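Local coordinates for protein aac(6')-Ii (Enterococcus faecium, PDB 1N71) that probably transfers an acetyl group from acetyl-CoA to the 6'-amino group of aminoglycoside antibiotics, so giving the bacterium resistance to them, at residues 44-49 against 93-98; 70-75 against 106-111; 152-157 against 169-174. One frame throughout, in Å; residues are numbered along the deposited sequence.

Contact 1: 44-49 against 93-98; sequences ERIAVA and NYLEKE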
loop_
_atom_site.group_PDB
_atom_site.type_symbol
_atom_site.label_atom_id
_atom_site.label_comp_id
_atom_site.label_asym_id
_atom_site.label_seq_id
_atom_site.Cartn_x
_atom_site.Cartn_y
_atom_site.Cartn_z
ATOM N N GLU A 44 2.216 13.186 -12.123
ATOM C CA GLU A 44 1.020 12.453 -11.715
ATOM C C GLU A 44 0.708 12.657 -10.239
ATOM O O GLU A 44 -0.430 12.476 -9.809
ATOM C CB GLU A 44 1.187 10.958 -11.990
ATOM C CG GLU A 44 2.289 10.311 -11.182
ATOM N N ARG A 45 1.722 13.027 -9.466
ATOM C CA ARG A 45 1.539 13.243 -8.035
ATOM C C ARG A 45 1.163 14.675 -7.726
ATOM O O ARG A 45 1.224 15.556 -8.584
ATOM C CB ARG A 45 2.820 12.918 -7.263
ATOM C CG ARG A 45 3.292 11.485 -7.374
ATOM C CD ARG A 45 4.411 11.235 -6.384
ATOM N NE ARG A 45 5.011 9.917 -6.551
ATOM C CZ ARG A 45 5.874 9.379 -5.699
ATOM N NH1 ARG A 45 6.240 10.044 -4.609
ATOM N NH2 ARG A 45 6.384 8.179 -5.944
ATOM N N ILE A 46 0.771 14.895 -6.479
ATOM C CA ILE A 46 0.421 16.218 -6.006
ATOM C C ILE A 46 1.517 16.575 -5.007
ATOM O O ILE A 46 1.958 15.721 -4.227
ATOM C CB ILE A 46 -0.967 16.212 -5.334
ATOM C CG1 ILE A 46 -2.039 15.961 -6.402
ATOM C CG2 ILE A 46 -1.224 17.529 -4.624
ATOM C CD1 ILE A 46 -3.416 15.676 -5.847
ATOM N N ALA A 47 1.976 17.820 -5.066
ATOM C CA ALA A 47 3.028 18.313 -4.187
ATOM C C ALA A 47 2.636 19.693 -3.665
ATOM O O ALA A 47 2.575 20.663 -4.425
ATOM C CB ALA A 47 4.341 18.395 -4.945
ATOM N N VAL A 48 2.370 19.769 -2.367
ATOM C CA VAL A 48 1.961 21.016 -1.734
ATOM C C VAL A 48 2.970 21.446 -0.680
ATOM O O VAL A 48 3.414 20.639 0.136
ATOM C CB VAL A 48 0.571 20.856 -1.085
ATOM C CG1 VAL A 48 0.165 22.134 -0.368
ATOM C CG2 VAL A 48 -0.448 20.489 -2.153
ATOM N N ALA A 49 3.321 22.727 -0.690
ATOM C CA ALA A 49 4.290 23.235 0.266
ATOM C C ALA A 49 3.741 24.299 1.195
ATOM O O ALA A 49 2.751 24.974 0.894
ATOM C CB ALA A 49 5.500 23.780 -0.468
ATOM N N ASN A 93 -5.658 19.603 4.456
ATOM C CA ASN A 93 -6.860 20.150 3.840
ATOM C C ASN A 93 -6.604 20.618 2.411
ATOM O O ASN A 93 -7.467 20.472 1.542
ATOM C CB ASN A 93 -7.420 21.298 4.684
ATOM C CG ASN A 93 -8.020 20.815 5.991
ATOM O OD1 ASN A 93 -8.687 19.782 6.032
ATOM N ND2 ASN A 93 -7.802 21.565 7.059
ATOM N N TYR A 94 -5.420 21.172 2.157
ATOM C CA TYR A 94 -5.096 21.635 0.813
ATOM C C TYR A 94 -4.918 20.416 -0.089
ATOM O O TYR A 94 -5.350 20.408 -1.237
ATOM C CB TYR A 94 -3.820 22.482 0.828
ATOM C CG TYR A 94 -3.591 23.287 -0.434
ATOM C CD1 TYR A 94 -3.094 22.689 -1.588
ATOM C CD2 TYR A 94 -3.876 24.651 -0.470
ATOM C CE1 TYR A 94 -2.885 23.429 -2.751
ATOM C CE2 TYR A 94 -3.672 25.401 -1.629
ATOM C CZ TYR A 94 -3.175 24.782 -2.763
ATOM O OH TYR A 94 -2.965 25.518 -3.909
ATOM N N LEU A 95 -4.277 19.379 0.436
ATOM C CA LEU A 95 -4.082 18.170 -0.346
ATOM C C LEU A 95 -5.445 17.607 -0.750
ATOM O O LEU A 95 -5.662 17.244 -1.904
ATOM C CB LEU A 95 -3.316 17.122 0.469
ATOM C CG LEU A 95 -3.204 15.745 -0.195
ATOM C CD1 LEU A 95 -2.333 15.830 -1.440
ATOM C CD2 LEU A 95 -2.615 14.758 0.791
ATOM N N GLU A 96 -6.360 17.538 0.209
ATOM C CA GLU A 96 -7.690 17.002 -0.060
ATOM C C GLU A 96 -8.407 17.757 -1.176
ATOM O O GLU A 96 -9.058 17.146 -2.017
ATOM C CB GLU A 96 -8.512 16.982 1.228
ATOM C CG GLU A 96 -8.048 15.873 2.176
ATOM C CD GLU A 96 -8.825 15.820 3.478
ATOM O OE1 GLU A 96 -10.008 16.205 3.488
ATOM O OE2 GLU A 96 -8.253 15.370 4.493
ATOM N N LYS A 97 -8.267 19.080 -1.204
ATOM C CA LYS A 97 -8.895 19.869 -2.259
ATOM C C LYS A 97 -8.281 19.510 -3.616
ATOM O O LYS A 97 -8.999 19.351 -4.608
ATOM C CB LYS A 97 -8.709 21.367 -1.989
ATOM N N GLU A 98 -6.954 19.371 -3.656
ATOM C CA GLU A 98 -6.241 19.033 -4.890
ATOM C C GLU A 98 -6.622 17.649 -5.415
ATOM O O GLU A 98 -6.841 17.470 -6.614
ATOM C CB GLU A 98 -4.723 19.076 -4.668
ATOM C CG GLU A 98 -4.137 20.456 -4.408
ATOM C CD GLU A 98 -3.962 21.275 -5.676
ATOM O OE1 GLU A 98 -3.411 20.733 -6.655
ATOM O OE2 GLU A 98 -4.365 22.460 -5.690
#
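The Tyr94 ring meets the strand at one corner, where both methyls of Val48 approach obliquely: CG1 and CG2 of Val48 each lie 3.5 Å from Tyr94 CD1. With CG anti to the backbone N (chi1 -165°), Tyr94 leans from helix 87-101 toward the sheet, and Ile3 and Glu5 of strand 2-5 also touch it. Valine suits this place because its beta-branch brings CG1 and CG2 both to Tyr94 CD1, giving the ring two points of contact close to the strand backbone.

Ile46 touches Leu95, the residue after Tyr94, and Glu98, one turn further on. Its CG2 lies 3.8 Å from Leu95 CD1, and its CD1 reaches Glu98 CB, also at 3.8 Å. The strand thus meets the aliphatic base of the glutamate, whose chain then bends at chi2 (-79°). Leucine suits the inward helix position, since its branched end also packs on Ile60 and Ala62 of strand 55-66. Strand 46-49 runs roughly antiparallel to helix 93-98, at 148°, their axes 9.1 Å apart at closest.

All the cohesion between the segments is therefore apolar, and the contact rests on van der Waals packing of methyls, the Tyr94 ring and the Glu98 methylenes. The polar end of Glu98 works beyond it: its OE1 lies close to Glu5 OE2, and like charges so near would probably favour a proton on one of them or a counter-ion nearby.

Contact 2: 70-75 against 106-111; sequences GWELHP and TIYLGT. With COA (coenzyme A), chain E.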
loop_
_atom_site.group_PDB
_atom_site.type_symbol
_atom_site.label_atom_id
_atom_site.label_comp_id
_atom_site.label_asym_id
_atom_site.label_seq_id
_atom_site.Cartn_x
_atom_site.Cartn_y
_atom_site.Cartn_z
ATOM N N GLY A 70 -8.289 6.376 -5.889
ATOM C CA GLY A 70 -7.600 6.178 -4.623
ATOM C C GLY A 70 -6.176 6.701 -4.571
ATOM O O GLY A 70 -5.312 6.258 -5.328
ATOM N N TRP A 71 -5.933 7.633 -3.654
ATOM C CA TRP A 71 -4.618 8.243 -3.497
ATOM C C TRP A 71 -3.987 7.964 -2.136
ATOM O O TRP A 71 -4.680 7.917 -1.123
ATOM C CB TRP A 71 -4.729 9.756 -3.667
ATOM C CG TRP A 71 -5.174 10.177 -5.027
ATOM C CD1 TRP A 71 -6.382 9.928 -5.613
ATOM C CD2 TRP A 71 -4.416 10.940 -5.969
ATOM N NE1 TRP A 71 -6.423 10.495 -6.869
ATOM C CE2 TRP A 71 -5.229 11.122 -7.111
ATOM C CE3 TRP A 71 -3.128 11.491 -5.958
ATOM C CZ2 TRP A 71 -4.796 11.835 -8.236
ATOM C CZ3 TRP A 71 -2.695 12.203 -7.079
ATOM C CH2 TRP A 71 -3.530 12.367 -8.201
ATOM N N GLU A 72 -2.668 7.794 -2.128
ATOM C CA GLU A 72 -1.930 7.568 -0.893
ATOM C C GLU A 72 -1.240 8.859 -0.473
ATOM O O GLU A 72 -0.467 9.435 -1.246
ATOM C CB GLU A 72 -0.861 6.485 -1.073
ATOM C CG GLU A 72 0.126 6.441 0.097
ATOM C CD GLU A 72 1.190 5.364 -0.042
ATOM O OE1 GLU A 72 1.492 4.949 -1.178
ATOM O OE2 GLU A 72 1.740 4.939 0.996
ATOM N N LEU A 73 -1.524 9.308 0.746
ATOM C CA LEU A 73 -0.913 10.513 1.290
ATOM C C LEU A 73 0.523 10.140 1.653
ATOM O O LEU A 73 0.756 9.263 2.492
ATOM C CB LEU A 73 -1.684 10.974 2.539
ATOM C CG LEU A 73 -1.245 12.256 3.264
ATOM C CD1 LEU A 73 -2.334 12.673 4.244
ATOM C CD2 LEU A 73 0.076 12.039 3.995
ATOM N N HIS A 74 1.484 10.791 1.006
ATOM C CA HIS A 74 2.890 10.507 1.269
ATOM C C HIS A 74 3.796 11.473 0.513
ATOM O O HIS A 74 3.696 11.601 -0.704
ATOM C CB HIS A 74 3.214 9.064 0.861
ATOM C CG HIS A 74 4.664 8.710 0.978
ATOM N ND1 HIS A 74 5.605 9.106 0.050
ATOM C CD2 HIS A 74 5.336 8.004 1.918
ATOM C CE1 HIS A 74 6.793 8.657 0.412
ATOM N NE2 HIS A 74 6.658 7.985 1.542
ATOM N N PRO A 75 4.666 12.191 1.235
ATOM C CA PRO A 75 4.813 12.126 2.690
ATOM C C PRO A 75 4.127 13.338 3.310
ATOM O O PRO A 75 3.443 14.099 2.620
ATOM C CB PRO A 75 6.314 12.201 2.867
ATOM C CG PRO A 75 6.669 13.261 1.849
ATOM C CD PRO A 75 5.814 12.896 0.632
ATOM N N THR A 106 -10.903 8.920 -2.422
ATOM C CA THR A 106 -10.358 8.627 -1.107
ATOM C C THR A 106 -8.847 8.755 -1.034
ATOM O O THR A 106 -8.133 8.556 -2.015
ATOM C CB THR A 106 -10.728 7.201 -0.666
ATOM O OG1 THR A 106 -10.160 6.936 0.625
ATOM C CG2 THR A 106 -10.172 6.189 -1.643
ATOM N N ILE A 107 -8.380 9.080 0.162
ATOM C CA ILE A 107 -6.968 9.224 0.437
ATOM C C ILE A 107 -6.700 8.300 1.607
ATOM O O ILE A 107 -7.452 8.299 2.580
ATOM C CB ILE A 107 -6.619 10.671 0.854
ATOM C CG1 ILE A 107 -6.862 11.624 -0.321
ATOM C CG2 ILE A 107 -5.160 10.747 1.320
ATOM C CD1 ILE A 107 -6.577 13.091 0.015
ATOM N N TYR A 108 -5.650 7.501 1.504
ATOM C CA TYR A 108 -5.296 6.596 2.585
ATOM C C TYR A 108 -3.817 6.773 2.879
ATOM O O TYR A 108 -3.080 7.348 2.082
ATOM C CB TYR A 108 -5.582 5.142 2.202
ATOM C CG TYR A 108 -4.649 4.594 1.155
ATOM C CD1 TYR A 108 -4.826 4.898 -0.199
ATOM C CD2 TYR A 108 -3.577 3.779 1.516
ATOM C CE1 TYR A 108 -3.958 4.399 -1.163
ATOM C CE2 TYR A 108 -2.702 3.277 0.560
ATOM C CZ TYR A 108 -2.899 3.589 -0.775
ATOM O OH TYR A 108 -2.037 3.088 -1.718
ATOM N N LEU A 109 -3.385 6.271 4.026
ATOM C CA LEU A 109 -1.999 6.401 4.439
ATOM C C LEU A 109 -1.642 5.286 5.403
ATOM O O LEU A 109 -2.517 4.615 5.954
ATOM C CB LEU A 109 -1.798 7.755 5.132
ATOM C CG LEU A 109 -2.688 7.964 6.367
ATOM C CD1 LEU A 109 -1.990 7.419 7.615
ATOM C CD2 LEU A 109 -2.992 9.444 6.544
ATOM N N GLY A 110 -0.345 5.085 5.582
ATOM C CA GLY A 110 0.130 4.081 6.508
ATOM C C GLY A 110 1.025 4.787 7.510
ATOM O O GLY A 110 2.007 5.428 7.126
ATOM N N THR A 111 0.673 4.712 8.789
ATOM C CA THR A 111 1.480 5.329 9.833
ATOM C C THR A 111 1.963 4.195 10.733
ATOM O O THR A 111 1.170 3.516 11.380
ATOM C CB THR A 111 0.665 6.377 10.642
ATOM O OG1 THR A 111 1.505 6.972 11.639
ATOM C CG2 THR A 111 -0.542 5.740 11.312
HETATM N N1A COA E . -0.535 13.077 18.547
HETATM C C2A COA E . -1.775 13.496 18.861
HETATM N N3A COA E . -2.423 14.588 18.396
HETATM C C4A COA E . -1.647 15.282 17.494
HETATM C C5A COA E . -0.370 14.975 17.083
HETATM C C6A COA E . 0.209 13.792 17.644
HETATM N N6A COA E . 1.436 13.381 17.332
HETATM N N7A COA E . 0.091 15.906 16.164
HETATM C C8A COA E . -0.897 16.746 16.056
HETATM N N9A COA E . -1.987 16.436 16.835
HETATM C C1B COA E . -3.258 17.163 16.965
HETATM C C2B COA E . -3.102 18.545 17.604
HETATM O O2B COA E . -3.172 18.416 19.030
HETATM C C3B COA E . -4.297 19.357 17.116
HETATM O O3B COA E . -5.450 18.950 17.872
HETATM P P3B COA E . -6.389 20.034 18.611
HETATM O O7A COA E . -5.467 20.748 19.529
HETATM O O8A COA E . -7.412 19.203 19.291
HETATM O O9A COA E . -6.921 20.869 17.506
HETATM C C4B COA E . -4.456 18.822 15.686
HETATM O O4B COA E . -3.869 17.515 15.727
HETATM C C5B COA E . -3.821 19.693 14.593
HETATM O O5B COA E . -2.392 19.644 14.683
HETATM P P1A COA E . -1.439 20.533 13.730
HETATM O O1A COA E . -0.898 21.658 14.524
HETATM O O2A COA E . -2.143 20.797 12.455
HETATM O O3A COA E . -0.260 19.483 13.444
HETATM P P2A COA E . 1.264 19.791 13.030
HETATM O O4A COA E . 2.111 19.687 14.237
HETATM O O5A COA E . 1.331 21.002 12.187
HETATM O O6A COA E . 1.580 18.527 12.091
HETATM C CBP COA E . 2.353 16.220 12.109
HETATM C CCP COA E . 1.259 17.195 12.522
HETATM C CDP COA E . 2.005 14.839 12.681
HETATM C CEP COA E . 2.404 16.151 10.554
HETATM C CAP COA E . 3.734 16.746 12.696
HETATM O OAP COA E . 3.726 16.778 14.127
HETATM C C9P COA E . 4.954 15.995 12.136
HETATM O O9P COA E . 5.646 16.507 11.245
HETATM N N8P COA E . 5.203 14.789 12.664
HETATM C C7P COA E . 6.302 13.909 12.282
HETATM C C6P COA E . 6.058 13.201 10.951
HETATM C C5P COA E . 5.145 11.994 11.065
HETATM O O5P COA E . 5.366 11.115 11.908
HETATM N N4P COA E . 4.116 11.951 10.206
HETATM C C3P COA E . 3.115 10.881 10.135
HETATM C C2P COA E . 2.995 10.301 8.734
HETATM S S1P COA E . 2.948 8.500 8.710
HETATM O O HOH W 1 1.359 6.505 3.547
#
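Three backbone hydrogen bonds bind strands 70-75 and 106-111 in parallel. Trp71 N gives a nearly straight bond to Thr106 O (2.9 Å, 176° at the hydrogen), Tyr108 N bonds to Trp71 O at 2.8 Å, and Leu73 N reaches Tyr108 O. Trp71 thus bonds through its N and its O to the two residues that flank Ile107, and Tyr108 likewise to the two that flank Glu72, which is the parallel pattern.

Around this core, Glu72 CB lies over one face of the Tyr108 ring, a CH-pi contact 4.0 Å from the ring centroid. Tyr108 holds its ring between its backbone N and carbonyl carbon (chi1 70°), which folds the ring back across strand 70-75. On the opposite face of the sheet Leu73 CB meets Ile107 CG2 at 3.7 Å, and Leu73 CD1 runs alongside Leu109 CD2, 4.0 Å away. The branched aliphatics Leu73 and Ile107 suit the face covered by helix 87-101, where Val99 touches both Trp71 and Ile107 and Leu95 touches Leu73; Leu109 packs on Met171 of strand 168-174.

Beyond Leu73 the strands part, and a water takes over. It donates to Leu73 O and to Glu72 OE2 and accepts from Gly110 N, each at 3.0 Å, while Gln65 NE2 holds Glu72 OE1. Further on, Gly110 O and Thr111 OG1 both approach coenzyme A S1P, and His142 NE2 is hydrogen-bonded to Thr111 OG1.

The divergence matches the V-shaped opening that GNAT enzymes keep between these two strands for the cofactor. The water bridges Leu73 O and Gly110 N where the strands no longer pair directly, and S1P lies near Gly110 O and Thr111 OG1, so the sheet itself helps to build the cofactor site.

Contact 3: 152-157 against 169-174; sequences YKIVGV and IWMAKT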
loop_
_atom_site.group_PDB
_atom_site.type_symbol
_atom_site.label_atom_id
_atom_site.label_comp_id
_atom_site.label_asym_id
_atom_site.label_seq_id
_atom_site.Cartn_x
_atom_site.Cartn_y
_atom_site.Cartn_z
ATOM N N TYR A 152 -9.840 11.145 9.309
ATOM C CA TYR A 152 -9.378 9.843 8.831
ATOM C C TYR A 152 -9.726 8.791 9.869
ATOM O O TYR A 152 -9.810 9.085 11.061
ATOM C CB TYR A 152 -7.866 9.847 8.573
ATOM C CG TYR A 152 -7.473 10.711 7.393
ATOM C CD1 TYR A 152 -7.612 12.098 7.445
ATOM C CD2 TYR A 152 -7.042 10.136 6.195
ATOM C CE1 TYR A 152 -7.343 12.896 6.327
ATOM C CE2 TYR A 152 -6.772 10.926 5.069
ATOM C CZ TYR A 152 -6.929 12.301 5.146
ATOM O OH TYR A 152 -6.710 13.080 4.033
ATOM N N LYS A 153 -9.927 7.565 9.410
ATOM C CA LYS A 153 -10.286 6.464 10.295
ATOM C C LYS A 153 -9.331 5.298 10.102
ATOM O O LYS A 153 -8.865 5.058 8.995
ATOM C CB LYS A 153 -11.722 6.029 9.975
ATOM C CG LYS A 153 -12.115 4.632 10.424
ATOM C CD LYS A 153 -13.559 4.321 10.007
ATOM C CE LYS A 153 -14.006 2.953 10.500
ATOM N NZ LYS A 153 -15.483 2.762 10.361
ATOM N N ILE A 154 -9.020 4.577 11.173
ATOM C CA ILE A 154 -8.152 3.416 11.024
ATOM C C ILE A 154 -9.019 2.352 10.369
ATOM O O ILE A 154 -10.048 1.953 10.922
ATOM C CB ILE A 154 -7.647 2.881 12.382
ATOM C CG1 ILE A 154 -6.796 3.952 13.079
ATOM C CG2 ILE A 154 -6.833 1.589 12.157
ATOM C CD1 ILE A 154 -6.359 3.589 14.509
ATOM N N VAL A 155 -8.607 1.900 9.189
ATOM C CA VAL A 155 -9.356 0.894 8.446
ATOM C C VAL A 155 -8.584 -0.406 8.291
ATOM O O VAL A 155 -9.038 -1.330 7.620
ATOM C CB VAL A 155 -9.719 1.395 7.044
ATOM C CG1 VAL A 155 -10.688 2.564 7.145
ATOM C CG2 VAL A 155 -8.453 1.812 6.297
ATOM N N GLY A 156 -7.410 -0.480 8.898
ATOM C CA GLY A 156 -6.643 -1.706 8.798
ATOM C C GLY A 156 -5.302 -1.615 9.482
ATOM O O GLY A 156 -4.856 -0.527 9.850
ATOM N N VAL A 157 -4.666 -2.769 9.659
ATOM C CA VAL A 157 -3.351 -2.851 10.274
ATOM C C VAL A 157 -2.546 -3.931 9.569
ATOM O O VAL A 157 -3.103 -4.874 9.014
ATOM C CB VAL A 157 -3.417 -3.212 11.788
ATOM C CG1 VAL A 157 -4.059 -2.072 12.575
ATOM C CG2 VAL A 157 -4.187 -4.522 11.988
ATOM N N ILE A 169 -0.155 1.080 10.550
ATOM C CA ILE A 169 -1.568 1.340 10.779
ATOM C C ILE A 169 -2.115 2.044 9.543
ATOM O O ILE A 169 -1.621 3.108 9.175
ATOM C CB ILE A 169 -1.762 2.253 12.003
ATOM C CG1 ILE A 169 -1.165 1.583 13.249
ATOM C CG2 ILE A 169 -3.241 2.547 12.204
ATOM C CD1 ILE A 169 -1.079 2.497 14.479
ATOM N N TRP A 170 -3.120 1.447 8.903
ATOM C CA TRP A 170 -3.723 2.024 7.701
ATOM C C TRP A 170 -4.931 2.888 8.043
ATOM O O TRP A 170 -5.856 2.436 8.713
ATOM C CB TRP A 170 -4.172 0.922 6.734
ATOM C CG TRP A 170 -3.082 0.323 5.905
ATOM C CD1 TRP A 170 -2.218 0.986 5.075
ATOM C CD2 TRP A 170 -2.786 -1.072 5.760
ATOM N NE1 TRP A 170 -1.409 0.088 4.418
ATOM C CE2 TRP A 170 -1.736 -1.181 4.820
ATOM C CE3 TRP A 170 -3.309 -2.241 6.329
ATOM C CZ2 TRP A 170 -1.197 -2.414 4.436
ATOM C CZ3 TRP A 170 -2.774 -3.470 5.947
ATOM C CH2 TRP A 170 -1.727 -3.544 5.007
ATOM N N MET A 171 -4.922 4.127 7.561
ATOM C CA MET A 171 -6.012 5.057 7.801
ATOM C C MET A 171 -6.533 5.592 6.469
ATOM O O MET A 171 -5.786 5.700 5.497
ATOM C CB MET A 171 -5.531 6.206 8.679
ATOM C CG MET A 171 -4.924 5.736 9.994
ATOM S SD MET A 171 -4.572 7.074 11.117
ATOM C CE MET A 171 -6.225 7.632 11.502
ATOM N N ALA A 172 -7.812 5.939 6.424
ATOM C CA ALA A 172 -8.379 6.433 5.180
ATOM C C ALA A 172 -9.530 7.388 5.413
ATOM O O ALA A 172 -10.153 7.402 6.481
ATOM C CB ALA A 172 -8.840 5.254 4.325
ATOM N N LYS A 173 -9.802 8.189 4.396
ATOM C CA LYS A 173 -10.880 9.155 4.441
ATOM C C LYS A 173 -11.414 9.328 3.027
ATOM O O LYS A 173 -10.647 9.376 2.066
ATOM C CB LYS A 173 -10.364 10.502 4.966
ATOM C CG LYS A 173 -11.419 11.610 5.005
ATOM C CD LYS A 173 -10.813 12.938 5.466
ATOM C CE LYS A 173 -11.852 14.048 5.512
ATOM N NZ LYS A 173 -11.245 15.365 5.904
ATOM N N THR A 174 -12.732 9.366 2.894
ATOM C CA THR A 174 -13.338 9.600 1.594
ATOM C C THR A 174 -13.559 11.109 1.662
ATOM O O THR A 174 -14.213 11.612 2.575
ATOM C CB THR A 174 -14.635 8.800 1.449
ATOM O OG1 THR A 174 -14.296 7.430 1.171
ATOM C CG2 THR A 174 -15.489 9.348 0.327
#
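Tyr152 and Lys173 make a close fit in this hairpin: Lys173 CB sits over the centre of the Tyr152 ring, 3.6 Å from its centroid, and the extended lysine chain crosses the ring at about a right angle, bringing Lys173 CD to 3.6 Å from Tyr152 CE1. Lysine suits the place because its methylenes cover the ring while its NZ goes on to Glu96 OE1; Tyr152 OH is hydrogen-bonded to Glu96 OE2.

Packing is also tight at a classic beta bulge, where Val155 and Gly156 both face Trp170. Trp170 O takes a 2.8 Å bond from Val155 N and a weak one from Gly156 N, and Trp170 N bonds to Gly156 O at 2.8 Å. Having no side chain, Gly156 lets the indole edge lie near its backbone, and Trp170 CZ3 reaches Val157 O at 3.4 Å. On the other face Ile154 CG2 meets Ile169 CG2 at 3.7 Å.

The Lys153 side chain is the looser part. Its backbone makes a two-way pair with Ala172 (Lys153 N to Ala172 O and Ala172 N to Lys153 O, both 2.9 Å), but the partly exposed chain touches strand 169-174 little and sends NZ to Thr129 OG1 of the second subunit.

The indole of Trp170 stacks on Trp170 of that subunit, while the Ile154 and Met171 face lies under helices 129-134 and 144-149; strand 106-112 continues the sheet alongside 168-174.

How the contacts relate
All three contacts reach one mixed sheet. Contact 2 lies at its middle, with its centre 11 Å from that of contact 1 and 9 Å from that of contact 3; contacts 1 and 3 are 19 Å apart. Contacts 1 and 2 alternate along the chain, because helix 87-101 is the connection between strands 70-78 and 106-112 in a beta-alpha-beta unit, and that helix packs back onto strand 46-52. Contact 3 follows both and adds the C-terminal hairpin, whose strand 168-174 pairs with strand 106-112. The GNAT core thus passes from helix packing through the cofactor opening to a hairpin that meets the second subunit.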